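Local coordinates for protein endoglucanase (Humicola insolens, PDB 1DYS) that cleaves internal beta-1,4-glucosidic bonds of cellulose as a family 6 glycoside hydrolase and thereby helps recycle plant biomass, at residues P241-Y246 with F263-S268; R111-Y116 with I163-S168; P195-V200 with R255-P260; G3-G8 with H174-L179; L29-Q34 with Y334-T339. One frame throughout, in Å; residues are numbered along the deposited sequence. Where two conformers were deposited one is given.

Contact 1 (P241-Y246 with F263-S268); sequences PDESRY and FIIDQS
Apolar contact carries this pairing: the CD1 methyl of Ile265 lies 3.7 Å from Glu243 CB, and the same methyl reaches the backbone, 3.4 Å from Glu243 O. The second branch also takes part, because CG2 of Ile265 is again 3.7 Å from Glu243 CB. One turn on, the rings of Tyr246 and Phe263 meet obliquely, CE2 to CE2 at 4.3 Å. The elements joined are the start of helix 243-255 and the parallel strand 262-266 that follows it, the helix-to-strand half of a beta-alpha-beta unit in the distorted barrel of family 6 hydrolases. No hydrogen bond crosses; the polar groups find partners within their own segment or elsewhere in the chain. Glu243, bent at chi2 (-71°), turns its carboxylate to Gly184, Ser218 and Asn224, close to the substrate-binding Asn183. Asp242 is the N-cap: its OD1 accepts from Arg245 N at 3.0 Å and, from above the carboxylate plane, from Arg245 NE at 2.9 Å in a salt bridge. On the strand side, Asp266 OD1 takes Ser268 N in an Asx turn.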
# COMPACT_ATOMS: atom_id res chain seq x y z
N PRO A 241 -17.22 23.80 14.46
CA PRO A 241 -16.12 23.50 15.36
C PRO A 241 -16.15 22.18 16.07
O PRO A 241 -15.16 21.84 16.73
CB PRO A 241 -16.05 24.69 16.35
CG PRO A 241 -17.55 24.90 16.49
CD PRO A 241 -18.14 24.76 15.11
N ASP A 242 -17.21 21.40 15.90
CA ASP A 242 -17.25 20.02 16.35
C ASP A 242 -18.12 19.30 15.31
O ASP A 242 -18.69 19.99 14.43
CB ASP A 242 -17.64 19.82 17.79
CG ASP A 242 -18.99 20.37 18.16
OD1 ASP A 242 -19.78 20.63 17.23
OD2 ASP A 242 -19.25 20.54 19.37
N GLU A 243 -18.07 17.97 15.32
CA GLU A 243 -18.77 17.20 14.30
C GLU A 243 -20.27 17.27 14.43
O GLU A 243 -20.98 17.18 13.43
CB GLU A 243 -18.18 15.79 14.27
CG GLU A 243 -16.70 15.86 13.84
CD GLU A 243 -16.57 16.23 12.37
OE1 GLU A 243 -17.11 15.44 11.57
OE2 GLU A 243 -16.03 17.28 12.03
N SER A 244 -20.77 17.42 15.67
CA SER A 244 -22.21 17.58 15.86
C SER A 244 -22.63 18.86 15.15
O SER A 244 -23.65 18.81 14.45
CB SER A 244 -22.57 17.65 17.34
OG SER A 244 -23.99 17.85 17.43
N ARG A 245 -21.90 19.97 15.28
CA ARG A 245 -22.33 21.19 14.59
C ARG A 245 -22.06 21.10 13.10
O ARG A 245 -22.81 21.61 12.26
CB ARG A 245 -21.77 22.47 15.19
CG ARG A 245 -22.51 22.74 16.52
CD ARG A 245 -21.75 23.85 17.24
NE ARG A 245 -20.68 23.28 18.07
CZ ARG A 245 -19.91 24.08 18.82
NH1 ARG A 245 -20.12 25.40 18.76
NH2 ARG A 245 -18.96 23.58 19.59
N TYR A 246 -21.02 20.33 12.71
CA TYR A 246 -20.80 20.17 11.25
C TYR A 246 -21.99 19.46 10.62
O TYR A 246 -22.48 19.94 9.59
CB TYR A 246 -19.50 19.39 11.01
CG TYR A 246 -19.21 19.10 9.55
CD1 TYR A 246 -19.24 20.08 8.58
CD2 TYR A 246 -18.86 17.82 9.15
CE1 TYR A 246 -18.98 19.83 7.24
CE2 TYR A 246 -18.60 17.53 7.82
CZ TYR A 246 -18.63 18.54 6.88
OH TYR A 246 -18.41 18.27 5.55
N PHE A 263 -26.43 11.95 9.37
CA PHE A 263 -25.01 11.64 9.47
C PHE A 263 -24.70 10.42 10.33
O PHE A 263 -25.40 10.08 11.26
CB PHE A 263 -24.26 12.79 10.19
CG PHE A 263 -23.82 13.88 9.26
CD1 PHE A 263 -24.77 14.69 8.66
CD2 PHE A 263 -22.50 14.06 8.88
CE1 PHE A 263 -24.41 15.67 7.77
CE2 PHE A 263 -22.13 15.06 8.02
CZ PHE A 263 -23.08 15.89 7.42
N ILE A 264 -23.54 9.81 10.07
CA ILE A 264 -22.92 8.84 10.97
C ILE A 264 -21.53 9.44 11.21
O ILE A 264 -21.01 10.00 10.26
CB ILE A 264 -22.82 7.36 10.68
CG1 ILE A 264 -22.20 7.13 9.29
CG2 ILE A 264 -24.23 6.76 10.74
CD1 ILE A 264 -22.21 5.70 8.80
N ILE A 265 -21.06 9.52 12.46
CA ILE A 265 -19.83 10.28 12.72
C ILE A 265 -18.83 9.39 13.44
O ILE A 265 -19.11 8.75 14.44
CB ILE A 265 -20.09 11.48 13.66
CG1 ILE A 265 -20.96 12.50 12.92
CG2 ILE A 265 -18.78 12.18 14.07
CD1 ILE A 265 -21.18 13.82 13.57
N ASP A 266 -17.61 9.30 12.88
CA ASP A 266 -16.59 8.42 13.44
C ASP A 266 -16.08 9.07 14.74
O ASP A 266 -15.81 10.27 14.72
CB ASP A 266 -15.39 8.39 12.47
CG ASP A 266 -14.43 7.23 12.70
OD1 ASP A 266 -14.55 6.40 13.63
OD2 ASP A 266 -13.46 7.11 11.88
N GLN A 267 -15.97 8.26 15.79
CA GLN A 267 -15.30 8.71 17.01
C GLN A 267 -14.30 7.63 17.39
O GLN A 267 -13.91 7.51 18.54
CB GLN A 267 -16.24 8.97 18.21
CG GLN A 267 -17.14 10.19 18.04
CD GLN A 267 -16.35 11.49 18.16
OE1 GLN A 267 -16.16 12.01 19.27
NE2 GLN A 267 -15.91 11.99 17.04
N SER A 268 -13.77 6.88 16.39
CA SER A 268 -12.77 5.85 16.68
C SER A 268 -11.55 6.44 17.37
O SER A 268 -10.95 5.78 18.23
CB SER A 268 -12.30 5.19 15.37
OG SER A 268 -11.81 6.21 14.48

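Contact 2 (R111-Y116 with I163-S168)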
# COMPACT_ATOMS: atom_id res chain seq x y z
N ARG A 111 -12.77 -0.59 -14.57
CA ARG A 111 -12.33 -1.59 -13.59
C ARG A 111 -13.07 -1.37 -12.25
O ARG A 111 -13.50 -2.33 -11.61
CB ARG A 111 -10.83 -1.59 -13.40
CG ARG A 111 -9.97 -1.85 -14.63
CD ARG A 111 -8.48 -1.69 -14.31
NE ARG A 111 -7.70 -2.25 -15.44
CZ ARG A 111 -6.37 -2.14 -15.52
NH1 ARG A 111 -5.64 -1.55 -14.57
NH2 ARG A 111 -5.77 -2.67 -16.58
N TYR A 112 -13.22 -0.09 -11.89
CA TYR A 112 -14.00 0.24 -10.69
C TYR A 112 -15.45 -0.24 -10.82
O TYR A 112 -15.97 -0.85 -9.89
CB TYR A 112 -14.04 1.73 -10.46
CG TYR A 112 -14.71 2.25 -9.21
CD1 TYR A 112 -14.11 2.16 -7.97
CD2 TYR A 112 -15.93 2.88 -9.32
CE1 TYR A 112 -14.76 2.70 -6.85
CE2 TYR A 112 -16.57 3.43 -8.20
CZ TYR A 112 -15.95 3.33 -6.97
OH TYR A 112 -16.60 3.88 -5.88
N LYS A 113 -16.08 0.05 -11.97
CA LYS A 113 -17.45 -0.52 -12.07
C LYS A 113 -17.50 -2.03 -12.07
O LYS A 113 -18.30 -2.64 -11.34
CB LYS A 113 -18.10 -0.04 -13.38
CG LYS A 113 -18.13 1.47 -13.47
CD LYS A 113 -18.80 1.88 -14.81
CE LYS A 113 -19.12 3.37 -14.75
NZ LYS A 113 -19.36 3.91 -16.11
N ASN A 114 -16.75 -2.68 -12.98
CA ASN A 114 -16.91 -4.10 -13.22
C ASN A 114 -16.17 -5.01 -12.28
O ASN A 114 -16.70 -6.10 -12.01
CB ASN A 114 -16.47 -4.37 -14.69
CG ASN A 114 -17.32 -3.50 -15.62
OD1 ASN A 114 -18.53 -3.40 -15.46
ND2 ASN A 114 -16.72 -2.82 -16.59
N GLU A 115 -15.02 -4.62 -11.77
CA GLU A 115 -14.25 -5.50 -10.91
C GLU A 115 -14.39 -5.14 -9.42
O GLU A 115 -13.95 -6.01 -8.64
CB GLU A 115 -12.76 -5.43 -11.30
CG GLU A 115 -12.45 -6.06 -12.66
CD GLU A 115 -10.96 -6.08 -12.96
OE1 GLU A 115 -10.17 -6.73 -12.25
OE2 GLU A 115 -10.54 -5.39 -13.91
N TYR A 116 -14.96 -3.96 -9.13
CA TYR A 116 -15.06 -3.60 -7.70
C TYR A 116 -16.51 -3.31 -7.29
O TYR A 116 -16.97 -4.10 -6.46
CB TYR A 116 -14.08 -2.47 -7.37
CG TYR A 116 -14.16 -2.03 -5.93
CD1 TYR A 116 -13.56 -2.76 -4.91
CD2 TYR A 116 -14.90 -0.91 -5.59
CE1 TYR A 116 -13.66 -2.37 -3.57
CE2 TYR A 116 -15.02 -0.50 -4.24
CZ TYR A 116 -14.38 -1.23 -3.27
OH TYR A 116 -14.49 -0.85 -1.94
N ILE A 163 -18.77 7.50 -8.50
CA ILE A 163 -19.54 7.47 -7.24
C ILE A 163 -21.04 7.30 -7.52
O ILE A 163 -21.78 6.52 -6.90
CB ILE A 163 -19.25 8.73 -6.42
CG1 ILE A 163 -17.77 8.82 -6.01
CG2 ILE A 163 -20.13 8.65 -5.17
CD1 ILE A 163 -17.43 10.06 -5.18
N GLY A 164 -21.49 8.03 -8.57
CA GLY A 164 -22.91 7.88 -8.95
C GLY A 164 -23.19 6.43 -9.31
O GLY A 164 -24.28 5.92 -9.03
N TYR A 165 -22.23 5.78 -9.99
CA TYR A 165 -22.39 4.39 -10.35
C TYR A 165 -22.50 3.49 -9.12
O TYR A 165 -23.37 2.61 -9.07
CB TYR A 165 -21.27 3.91 -11.29
CG TYR A 165 -21.47 2.46 -11.69
CD1 TYR A 165 -22.32 2.19 -12.78
CD2 TYR A 165 -20.89 1.38 -11.08
CE1 TYR A 165 -22.56 0.89 -13.16
CE2 TYR A 165 -21.14 0.07 -11.45
CZ TYR A 165 -21.98 -0.18 -12.53
OH TYR A 165 -22.23 -1.46 -12.95
N ALA A 166 -21.65 3.78 -8.14
CA ALA A 166 -21.71 2.98 -6.91
C ALA A 166 -23.05 3.16 -6.19
O ALA A 166 -23.62 2.13 -5.81
CB ALA A 166 -20.53 3.46 -6.06
N ILE A 167 -23.58 4.39 -6.13
CA ILE A 167 -24.89 4.60 -5.51
C ILE A 167 -25.93 3.83 -6.32
O ILE A 167 -26.79 3.17 -5.76
CB ILE A 167 -25.26 6.09 -5.48
CG1 ILE A 167 -24.27 6.86 -4.58
CG2 ILE A 167 -26.67 6.36 -4.98
CD1 ILE A 167 -24.30 8.36 -4.70
N SER A 168 -25.85 4.00 -7.66
CA SER A 168 -26.86 3.33 -8.51
C SER A 168 -26.90 1.84 -8.30
O SER A 168 -27.96 1.20 -8.47
CB SER A 168 -26.64 3.66 -9.99
OG SER A 168 -25.59 2.95 -10.66
O HOH W 1 -21.45 -2.70 -15.39
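Lys113 lays its aliphatic chain over one face of the Tyr165 ring, joining helix 108-126 to helix 150-169 on the outside of the family 6 barrel. Within the two segments the CA atoms of Lys113 and Tyr165 come nearest, 7.2 Å apart. The main interaction is CH-pi: Lys113 CG stands 3.9 Å from the centroid of the Tyr165 ring, 18° off the normal. Lys113 CB approaches Tyr165 CE2 to 3.6 Å, while CE lies over the same face, toward the opposite rim, 3.9 Å from Tyr165 CD1. That length of overlap follows from a chain extended beyond CG, which also carries NZ past the ring to a salt bridge with Glu161. A looser van der Waals contact lies deeper, the methyl of Ala166 4.0 Å from Tyr112 OH; that hydroxyl is itself hydrogen-bonded to Glu137. No direct hydrogen bond spans the two segments, but polar linkage exists through the phenol end of Tyr165. Tyr165 OH is bonded to Asn118 on the facing helix and also accepts from a water at 2.8 Å, and the same water donates to Asn114 OD1 at 3.0 Å.

Contact 3 (P195-V200 with R255-P260); sequences PTAQEV and RQRGLP
Arg257 stretches from the loop after helix 243-255 to helix 190-207 and lays its guanidinium against the backbone there, with Ala197 C and Gln198 N over one face. Its chain is extended from CG to NE, and the turn at chi4 (-106°) sets the flat group against the helix. Arg257 NE passes 3.5 Å from Ala197 CB. Gln198 folds back to meet it: with chi2 at 61° the chain bends, bringing OE1 to 2.8 Å from Arg257 NH1. The hydrogen bond is almost straight at the proton (177°) and OE1 lies in the guanidinium plane, yet NH1 stands well above the amide plane of Gln198, away from a lone pair. A water in that same guanidinium plane accepts from Arg257 NH2 at 2.9 Å, and NH2 also forms a salt bridge with Glu194. Leu259 CD1 comes 4.0 Å from Ala197 O, while its side chain also packs on Met254. The loop that supplies Arg257 and Leu259 ends helix 243-255 in a Schellman motif, with Gly258 at positive phi, before the chain enters strand 262-266.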
# COMPACT_ATOMS: atom_id res chain seq x y z
N PRO A 195 -20.72 24.61 -1.51
CA PRO A 195 -19.95 23.89 -2.52
C PRO A 195 -20.01 22.40 -2.20
O PRO A 195 -20.12 21.61 -3.13
CB PRO A 195 -18.50 24.42 -2.45
CG PRO A 195 -18.76 25.80 -1.91
CD PRO A 195 -19.94 25.70 -0.94
N THR A 196 -20.05 22.02 -0.92
CA THR A 196 -20.20 20.60 -0.56
C THR A 196 -21.57 20.06 -0.92
O THR A 196 -21.75 18.99 -1.51
CB THR A 196 -19.95 20.40 0.95
OG1 THR A 196 -18.62 20.87 1.17
CG2 THR A 196 -20.05 18.94 1.33
N ALA A 197 -22.64 20.82 -0.63
CA ALA A 197 -23.98 20.38 -1.00
C ALA A 197 -24.19 20.29 -2.50
O ALA A 197 -24.93 19.42 -2.96
CB ALA A 197 -25.03 21.32 -0.39
N GLN A 198 -23.55 21.18 -3.25
CA GLN A 198 -23.65 21.20 -4.70
C GLN A 198 -23.03 19.93 -5.28
O GLN A 198 -23.55 19.31 -6.21
CB GLN A 198 -22.96 22.46 -5.28
CG GLN A 198 -23.08 22.52 -6.81
CD GLN A 198 -24.57 22.59 -7.15
OE1 GLN A 198 -25.20 23.54 -6.69
NE2 GLN A 198 -25.12 21.61 -7.86
N GLU A 199 -21.88 19.57 -4.70
CA GLU A 199 -21.21 18.33 -5.13
C GLU A 199 -22.08 17.12 -4.92
O GLU A 199 -22.18 16.25 -5.81
CB GLU A 199 -19.88 18.18 -4.41
CG GLU A 199 -18.75 17.57 -5.22
CD GLU A 199 -18.71 17.92 -6.69
OE1 GLU A 199 -18.99 19.05 -7.11
OE2 GLU A 199 -18.38 16.98 -7.46
N VAL A 200 -22.73 16.99 -3.76
CA VAL A 200 -23.65 15.90 -3.50
C VAL A 200 -24.83 15.96 -4.46
O VAL A 200 -25.25 14.93 -4.97
CB VAL A 200 -24.10 15.99 -2.02
CG1 VAL A 200 -25.22 15.03 -1.72
CG2 VAL A 200 -22.91 15.77 -1.09
N ARG A 255 -31.12 20.25 3.33
CA ARG A 255 -32.56 20.38 3.51
C ARG A 255 -33.20 21.41 2.60
O ARG A 255 -34.24 21.20 1.98
CB ARG A 255 -32.75 20.75 4.99
CG ARG A 255 -34.20 21.11 5.30
CD ARG A 255 -34.38 21.23 6.80
NE ARG A 255 -34.00 20.00 7.49
CZ ARG A 255 -33.01 19.90 8.36
NH1 ARG A 255 -32.25 20.96 8.61
NH2 ARG A 255 -32.71 18.78 8.97
N GLN A 256 -32.55 22.55 2.44
CA GLN A 256 -32.94 23.66 1.61
C GLN A 256 -32.86 23.35 0.12
O GLN A 256 -33.40 24.09 -0.71
CB GLN A 256 -32.03 24.88 1.85
CG GLN A 256 -32.39 25.71 3.05
CD GLN A 256 -33.90 25.79 3.27
OE1 GLN A 256 -34.38 25.40 4.32
NE2 GLN A 256 -34.61 26.24 2.24
N ARG A 257 -32.14 22.29 -0.23
CA ARG A 257 -32.02 21.87 -1.62
C ARG A 257 -32.84 20.59 -1.79
O ARG A 257 -32.86 19.91 -2.82
CB ARG A 257 -30.58 21.67 -2.06
CG ARG A 257 -29.65 22.87 -1.93
CD ARG A 257 -28.21 22.35 -2.02
NE ARG A 257 -27.19 23.34 -2.24
CZ ARG A 257 -26.51 23.59 -3.36
NH1 ARG A 257 -26.75 22.95 -4.49
NH2 ARG A 257 -25.58 24.54 -3.31
N GLY A 258 -33.50 20.19 -0.71
CA GLY A 258 -34.32 19.00 -0.60
C GLY A 258 -33.62 17.66 -0.74
O GLY A 258 -34.10 16.68 -1.32
N LEU A 259 -32.41 17.57 -0.23
CA LEU A 259 -31.58 16.35 -0.31
C LEU A 259 -31.48 15.76 1.08
O LEU A 259 -31.89 16.42 2.04
CB LEU A 259 -30.19 16.80 -0.76
CG LEU A 259 -30.04 17.47 -2.12
CD1 LEU A 259 -28.65 18.08 -2.28
CD2 LEU A 259 -30.30 16.50 -3.26
N PRO A 260 -30.99 14.55 1.22
CA PRO A 260 -30.81 13.84 2.47
C PRO A 260 -29.97 14.62 3.47
O PRO A 260 -29.19 15.50 3.12
CB PRO A 260 -30.22 12.45 2.20
CG PRO A 260 -29.89 12.53 0.75
CD PRO A 260 -30.53 13.73 0.09
O HOH W 2 -23.75 25.98 -5.04

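Contact 4 (G3-G8 with H174-L179)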
# COMPACT_ATOMS: atom_id res chain seq x y z
N GLY A 3 -36.75 5.81 8.72
CA GLY A 3 -36.22 5.33 9.99
C GLY A 3 -34.68 5.33 9.97
O GLY A 3 -34.04 5.25 8.92
N ASN A 4 -34.13 5.47 11.16
CA ASN A 4 -32.66 5.43 11.31
C ASN A 4 -32.34 3.95 11.27
O ASN A 4 -32.84 3.10 12.01
CB ASN A 4 -32.29 6.13 12.60
CG ASN A 4 -30.93 5.80 13.19
OD1 ASN A 4 -30.13 5.13 12.53
ND2 ASN A 4 -30.68 6.25 14.41
N PRO A 5 -31.47 3.54 10.37
CA PRO A 5 -31.13 2.13 10.21
C PRO A 5 -30.40 1.51 11.38
O PRO A 5 -30.28 0.28 11.48
CB PRO A 5 -30.32 2.02 8.92
CG PRO A 5 -29.96 3.44 8.61
CD PRO A 5 -30.83 4.40 9.38
N PHE A 6 -29.83 2.31 12.28
CA PHE A 6 -29.07 1.80 13.41
C PHE A 6 -29.98 1.58 14.64
O PHE A 6 -29.54 0.99 15.61
CB PHE A 6 -27.94 2.76 13.78
CG PHE A 6 -26.83 2.80 12.77
CD1 PHE A 6 -26.88 3.66 11.67
CD2 PHE A 6 -25.75 1.96 12.92
CE1 PHE A 6 -25.85 3.71 10.75
CE2 PHE A 6 -24.73 1.95 11.98
CZ PHE A 6 -24.80 2.84 10.91
N SER A 7 -31.16 2.18 14.60
CA SER A 7 -32.14 2.05 15.68
C SER A 7 -32.37 0.61 16.09
O SER A 7 -32.77 -0.29 15.34
CB SER A 7 -33.48 2.65 15.21
OG SER A 7 -34.16 3.26 16.30
N GLY A 8 -32.09 0.32 17.36
CA GLY A 8 -32.23 -0.97 17.97
C GLY A 8 -31.24 -2.02 17.50
O GLY A 8 -31.34 -3.19 17.85
N HIS A 174 -32.13 -3.12 2.57
CA HIS A 174 -31.25 -3.54 3.64
C HIS A 174 -29.85 -2.91 3.49
O HIS A 174 -28.97 -3.18 4.29
CB HIS A 174 -31.14 -5.06 3.74
CG HIS A 174 -30.50 -5.65 2.50
ND1 HIS A 174 -31.10 -5.61 1.26
CD2 HIS A 174 -29.32 -6.28 2.35
CE1 HIS A 174 -30.30 -6.20 0.38
NE2 HIS A 174 -29.19 -6.58 1.00
N ILE A 175 -29.74 -2.04 2.50
CA ILE A 175 -28.47 -1.33 2.28
C ILE A 175 -28.67 0.16 2.51
O ILE A 175 -29.47 0.83 1.86
CB ILE A 175 -27.95 -1.53 0.84
CG1 ILE A 175 -27.71 -3.01 0.51
CG2 ILE A 175 -26.66 -0.73 0.63
CD1 ILE A 175 -27.37 -3.24 -0.97
N HIS A 176 -27.92 0.73 3.47
CA HIS A 176 -28.04 2.13 3.86
C HIS A 176 -26.76 2.90 3.53
O HIS A 176 -25.72 2.56 4.06
CB HIS A 176 -28.34 2.18 5.37
CG HIS A 176 -29.48 1.24 5.67
ND1 HIS A 176 -30.80 1.59 5.41
CD2 HIS A 176 -29.47 -0.03 6.12
CE1 HIS A 176 -31.54 0.54 5.75
NE2 HIS A 176 -30.79 -0.45 6.18
N LEU A 177 -26.89 3.79 2.57
CA LEU A 177 -25.71 4.48 2.04
C LEU A 177 -25.44 5.79 2.72
O LEU A 177 -26.32 6.64 2.85
CB LEU A 177 -25.88 4.65 0.53
CG LEU A 177 -26.09 3.36 -0.27
CD1 LEU A 177 -26.34 3.70 -1.74
CD2 LEU A 177 -24.89 2.43 -0.14
N TYR A 178 -24.17 5.99 3.12
CA TYR A 178 -23.73 7.23 3.73
C TYR A 178 -22.56 7.74 2.90
O TYR A 178 -21.48 7.13 2.85
CB TYR A 178 -23.33 6.98 5.19
CG TYR A 178 -24.49 6.63 6.12
CD1 TYR A 178 -25.20 7.67 6.73
CD2 TYR A 178 -24.87 5.33 6.35
CE1 TYR A 178 -26.25 7.39 7.60
CE2 TYR A 178 -25.93 5.03 7.19
CZ TYR A 178 -26.60 6.06 7.80
OH TYR A 178 -27.63 5.71 8.63
N LEU A 179 -22.74 8.83 2.17
CA LEU A 179 -21.73 9.43 1.30
C LEU A 179 -20.79 10.29 2.12
O LEU A 179 -21.20 11.19 2.86
CB LEU A 179 -22.46 10.18 0.18
CG LEU A 179 -21.62 10.93 -0.84
CD1 LEU A 179 -20.71 9.97 -1.60
CD2 LEU A 179 -22.55 11.67 -1.83
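Pro5 sets its CB squarely over the imidazole of His176, 3.4 Å from the centroid and only 8° off the normal, a close CH-pi contact. The next atom of the proline ring, CG, lies at the edge of the Tyr178 ring, 3.3 Å from Tyr178 OH. Phe6 approaches the same phenol end: its CE1 is 3.4 Å from Tyr178 OH and 3.8 Å from Tyr178 CE2, with the hydroxyl near the plane of the Phe6 ring. In the next shell, Tyr178 OH is hydrogen-bonded to Asp304 and His176 NE2 to Gln131, which fix the two strand side chains. Replacing His176 by an alanine removes the imidazole and would probably leave Pro5 CB facing a gap and Gln131 without its partner. The loop is shaped by a type I turn from Asn4 to Ser7 and an Asx turn in which Asn4 OD1 accepts from Phe6 N at 2.8 Å. The N-terminal segment thus packs on strand 175-180 of the parallel barrel sheet, with Phe6 also reaching strands 132-136, 262-266 and 303-307.

Contact 5 (L29-Q34 with Y334-T339)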
# COMPACT_ATOMS: atom_id res chain seq x y z
N LEU A 29 -1.14 -6.69 29.63
CA LEU A 29 -1.01 -7.76 30.61
C LEU A 29 0.44 -7.95 31.06
O LEU A 29 0.73 -8.02 32.26
CB LEU A 29 -1.52 -9.07 30.05
CG LEU A 29 -2.91 -9.59 30.26
CD1 LEU A 29 -3.01 -11.03 29.82
CD2 LEU A 29 -3.42 -9.36 31.66
N SER A 30 1.38 -7.95 30.12
CA SER A 30 2.80 -8.13 30.37
C SER A 30 3.50 -7.09 31.22
O SER A 30 4.69 -7.21 31.57
CB SER A 30 3.47 -8.24 28.99
OG SER A 30 2.94 -9.38 28.33
N ARG A 31 2.84 -6.01 31.57
CA ARG A 31 3.34 -4.98 32.46
C ARG A 31 2.47 -4.96 33.72
O ARG A 31 2.52 -4.00 34.49
CB ARG A 31 3.37 -3.61 31.79
CG ARG A 31 4.21 -3.66 30.51
CD ARG A 31 4.43 -2.26 29.99
NE ARG A 31 3.18 -1.49 29.85
CZ ARG A 31 2.70 -1.22 28.63
NH1 ARG A 31 3.34 -1.68 27.55
NH2 ARG A 31 1.59 -0.51 28.52
N GLY A 32 1.64 -5.98 33.87
CA GLY A 32 0.75 -6.10 35.02
C GLY A 32 -0.43 -5.14 35.01
O GLY A 32 -1.18 -5.02 35.99
N ASP A 33 -0.65 -4.49 33.87
CA ASP A 33 -1.74 -3.54 33.74
C ASP A 33 -3.03 -4.23 33.31
O ASP A 33 -3.39 -4.33 32.13
CB ASP A 33 -1.33 -2.42 32.81
CG ASP A 33 -2.33 -1.30 32.69
OD1 ASP A 33 -3.41 -1.37 33.31
OD2 ASP A 33 -2.02 -0.32 31.96
N GLN A 34 -3.77 -4.68 34.33
CA GLN A 34 -5.03 -5.38 34.11
C GLN A 34 -6.14 -4.43 33.68
O GLN A 34 -7.03 -4.85 32.93
CB GLN A 34 -5.54 -6.04 35.40
CG GLN A 34 -5.29 -7.53 35.47
CD GLN A 34 -3.81 -7.83 35.38
OE1 GLN A 34 -3.36 -8.69 34.63
NE2 GLN A 34 -3.02 -7.09 36.16
N TYR A 334 0.60 2.94 19.59
CA TYR A 334 -0.51 3.87 19.38
C TYR A 334 -1.81 3.28 19.94
O TYR A 334 -2.56 4.05 20.55
CB TYR A 334 -0.59 4.23 17.91
CG TYR A 334 -1.43 5.44 17.62
CD1 TYR A 334 -2.82 5.31 17.57
CD2 TYR A 334 -0.90 6.69 17.38
CE1 TYR A 334 -3.64 6.39 17.29
CE2 TYR A 334 -1.69 7.79 17.10
CZ TYR A 334 -3.06 7.62 17.06
OH TYR A 334 -3.85 8.71 16.80
N ALA A 335 -2.02 1.99 19.70
CA ALA A 335 -3.16 1.29 20.25
C ALA A 335 -3.14 1.32 21.79
O ALA A 335 -4.18 1.62 22.39
CB ALA A 335 -3.22 -0.15 19.79
N GLN A 336 -1.99 1.18 22.41
CA GLN A 336 -1.90 1.32 23.87
C GLN A 336 -2.27 2.72 24.28
O GLN A 336 -3.07 2.95 25.21
CB GLN A 336 -0.47 0.92 24.34
CG GLN A 336 -0.21 -0.57 24.14
CD GLN A 336 1.23 -0.87 24.53
OE1 GLN A 336 1.62 -0.48 25.64
NE2 GLN A 336 1.98 -1.51 23.65
N MET A 337 -1.82 3.77 23.59
CA MET A 337 -2.16 5.14 23.87
C MET A 337 -3.66 5.40 23.79
O MET A 337 -4.32 6.02 24.65
CB MET A 337 -1.38 6.12 22.98
CG MET A 337 -1.90 7.55 23.06
SD MET A 337 -1.48 8.62 21.66
CE MET A 337 -2.53 7.82 20.43
N LEU A 338 -4.30 4.87 22.72
CA LEU A 338 -5.73 5.09 22.57
C LEU A 338 -6.48 4.44 23.76
O LEU A 338 -7.52 4.96 24.15
CB LEU A 338 -6.28 4.50 21.28
CG LEU A 338 -5.83 5.21 19.98
CD1 LEU A 338 -6.21 4.30 18.82
CD2 LEU A 338 -6.38 6.61 19.85
N THR A 339 -5.92 3.35 24.27
CA THR A 339 -6.58 2.64 25.36
C THR A 339 -6.44 3.42 26.66
O THR A 339 -7.43 3.68 27.31
CB THR A 339 -5.94 1.26 25.54
OG1 THR A 339 -6.03 0.45 24.35
CG2 THR A 339 -6.66 0.49 26.65
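Gln336 OE1 is gripped by both terminal nitrogens of Arg31, NH1 at 2.8 Å and NH2 at 2.9 Å. The approach is end-on, and the oxygen lies in the guanidinium plane, between the two donors. Sharing one acceptor costs straightness: the N-H...O angles are 144° and 142°. Both donors come from one face of the amide, whose plane is turned 26° from that of the guanidinium. Arg31 reaches across because its chain bends at chi3, whereas the Gln336 chain runs out extended beyond CG. The arginine belongs to the Schellman turn that ends helix 15-29, with Gly32 as C-prime residue and Gly32 N bonded to Leu29 O at 2.8 Å; Asp33 then N-caps helix 34-46. The contact ties the turn between helices 15-29 and 34-46 to helix 332-340 at the protein surface. The other end of the amide, Gln336 NE2, donates to Asp332 one turn earlier. A leucine at Gln336 would probably leave the Arg31 guanidinium without this acceptor and free to swing, and Asp332 without its amide donor.

How the contacts relate
From the N terminus, contact 4 opens first and closes at strand 175-180, bringing residues 3-8 against the barrel sheet. Contact 5 opens at 29-34, before contact 4 has closed, so the two cross; it closes only at 334-339, and contacts 1, 2 and 3 fall within its span. Contact 2, pairing two outer helices, also lies within the span of contact 4. After contacts 2 and 4 have closed, contact 3 opens at 195-200 and crosses contact 1, since 241-246, 255-260 and 263-268 follow in turn around helix 243-255. In space, contact 4 touches three others: Phe6 and Tyr178 touch Ile264 of contact 1, while Leu179 meets Ile163 of contact 2 and Val200 of contact 3. Contact 5 stays peripheral.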